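Local coordinates for protein beta-N-acetylhexosaminidase (Streptomyces plicatus, PDB 1JAK) that removes terminal N-acetylhexosamine units from glycosides as a family 20 glycoside hydrolase, probably by substrate-assisted catalysis, at residues A[118-123]-A[242-247]. Numbering follows the deposited sequence.
Sequences GLFHGV and SRHLEV
One water joins the two segments: it lies 2.7 Å from NE2 of His121, in the plane of the imidazole at its edge, and donates a hydrogen bond to the carbonyl O of His244 at 2.8 Å. At the other nitrogen of the same ring, ND1 is hydrogen-bonded to the carbonyl O of Glu98, so both ring nitrogens have partners and the ring's rotation is probably fixed.

Beside this bridge the direct contact is made by Phe120. With CG anti to the backbone N (chi1 -170°), its ring reaches from helix 116-129 to residues 242-244. CD2 of His244 sits over one face of the phenyl ring, displaced toward the rim and 3.3 Å from CG of Phe120. The two ring planes are inclined at 49°. The far end of the phenyl ring rests on backbone: CE2 of Phe120 is 3.4 Å from the carbonyl O of Arg243, and CZ is 3.6 Å from CA of Arg243. The aliphatic start of the Arg243 side chain also touches CZ, before the chain bends about the CB-CG bond. The guanidinium of Arg243 then donates from NH1 to OG of Ser242 (3.0 Å) and forms a salt bridge with Asp181 through NE; Ser242 OG is also bonded to the carbonyl O of Tyr239.

His244, with positive phi (54°), is the C' residue of the Schellman motif ending helix 230-242, and the chain then enters barrel strand 246-250. The contact thus joins helix 116-129 of the smaller alpha/beta domain to a helix-to-strand turn of the catalytic TIM barrel, with Tyr63 of helix 55-72 meeting the Phe120 ring and helix 173-184 packing against Arg243 and Leu245.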
# COMPACT_ATOMS: atom_id res chain seq x y z
N GLY A 118 12.86 8.52 7.11
CA GLY A 118 13.21 7.83 8.34
C GLY A 118 12.53 8.47 9.54
O GLY A 118 12.03 7.78 10.43
N LEU A 119 12.54 9.80 9.57
CA LEU A 119 11.89 10.53 10.66
C LEU A 119 10.40 10.20 10.64
O LEU A 119 9.79 9.99 11.69
CB LEU A 119 12.07 12.04 10.47
CG LEU A 119 13.50 12.59 10.53
CD1 LEU A 119 13.48 14.09 10.32
CD2 LEU A 119 14.12 12.25 11.88
N PHE A 120 9.83 10.16 9.44
CA PHE A 120 8.41 9.86 9.27
C PHE A 120 8.09 8.48 9.84
O PHE A 120 7.09 8.30 10.53
CB PHE A 120 8.05 9.93 7.79
CG PHE A 120 6.58 9.87 7.51
CD1 PHE A 120 5.79 11.01 7.66
CD2 PHE A 120 5.97 8.69 7.10
CE1 PHE A 120 4.42 10.97 7.40
CE2 PHE A 120 4.60 8.64 6.84
CZ PHE A 120 3.83 9.78 6.99
N HIS A 121 8.93 7.50 9.53
CA HIS A 121 8.72 6.15 10.03
C HIS A 121 8.86 6.13 11.55
O HIS A 121 8.14 5.41 12.24
CB HIS A 121 9.70 5.19 9.37
CG HIS A 121 9.46 5.03 7.90
ND1 HIS A 121 10.45 4.67 7.01
CD2 HIS A 121 8.34 5.18 7.16
CE1 HIS A 121 9.95 4.61 5.79
NE2 HIS A 121 8.67 4.92 5.85
N GLY A 122 9.78 6.94 12.08
CA GLY A 122 9.95 7.00 13.52
C GLY A 122 8.68 7.52 14.16
O GLY A 122 8.29 7.09 15.25
N VAL A 123 8.03 8.46 13.49
CA VAL A 123 6.78 9.03 13.97
C VAL A 123 5.70 7.95 14.03
O VAL A 123 4.91 7.90 14.97
CB VAL A 123 6.31 10.20 13.07
CG1 VAL A 123 4.84 10.54 13.35
CG2 VAL A 123 7.18 11.43 13.33
N SER A 242 3.68 13.13 0.62
CA SER A 242 3.84 13.73 1.94
C SER A 242 3.74 12.65 3.02
O SER A 242 4.13 12.86 4.17
CB SER A 242 2.78 14.82 2.18
OG SER A 242 1.48 14.28 2.27
N ARG A 243 3.21 11.49 2.64
CA ARG A 243 3.09 10.35 3.56
C ARG A 243 4.14 9.31 3.16
O ARG A 243 4.07 8.14 3.56
CB ARG A 243 1.69 9.74 3.50
CG ARG A 243 0.68 10.31 4.49
CD ARG A 243 0.39 11.78 4.26
NE ARG A 243 -0.59 12.30 5.22
CZ ARG A 243 -0.77 13.59 5.49
NH1 ARG A 243 -0.03 14.51 4.87
NH2 ARG A 243 -1.66 13.97 6.39
N HIS A 244 5.10 9.75 2.35
CA HIS A 244 6.20 8.91 1.88
C HIS A 244 5.78 7.62 1.21
O HIS A 244 6.32 6.54 1.47
CB HIS A 244 7.16 8.65 3.04
CG HIS A 244 7.83 9.90 3.51
ND1 HIS A 244 8.96 10.41 2.91
CD2 HIS A 244 7.46 10.81 4.44
CE1 HIS A 244 9.25 11.59 3.44
NE2 HIS A 244 8.35 11.85 4.37
N LEU A 245 4.80 7.76 0.32
CA LEU A 245 4.29 6.65 -0.47
C LEU A 245 4.53 7.01 -1.93
O LEU A 245 4.08 8.06 -2.40
CB LEU A 245 2.79 6.47 -0.24
CG LEU A 245 2.37 5.90 1.12
CD1 LEU A 245 0.87 6.08 1.31
CD2 LEU A 245 2.74 4.42 1.18
N GLU A 246 5.28 6.16 -2.62
CA GLU A 246 5.56 6.37 -4.04
C GLU A 246 4.37 5.74 -4.76
O GLU A 246 4.07 4.57 -4.55
CB GLU A 246 6.86 5.65 -4.41
CG GLU A 246 7.27 5.75 -5.88
CD GLU A 246 8.64 5.13 -6.12
OE1 GLU A 246 9.05 4.28 -5.31
OE2 GLU A 246 9.30 5.49 -7.12
N VAL A 247 3.67 6.53 -5.58
CA VAL A 247 2.50 6.02 -6.29
C VAL A 247 2.89 5.23 -7.53
O VAL A 247 3.64 5.70 -8.38
CB VAL A 247 1.56 7.18 -6.70
CG1 VAL A 247 0.39 6.63 -7.53
CG2 VAL A 247 1.02 7.87 -5.46
O HOH W 1 7.07 5.02 3.70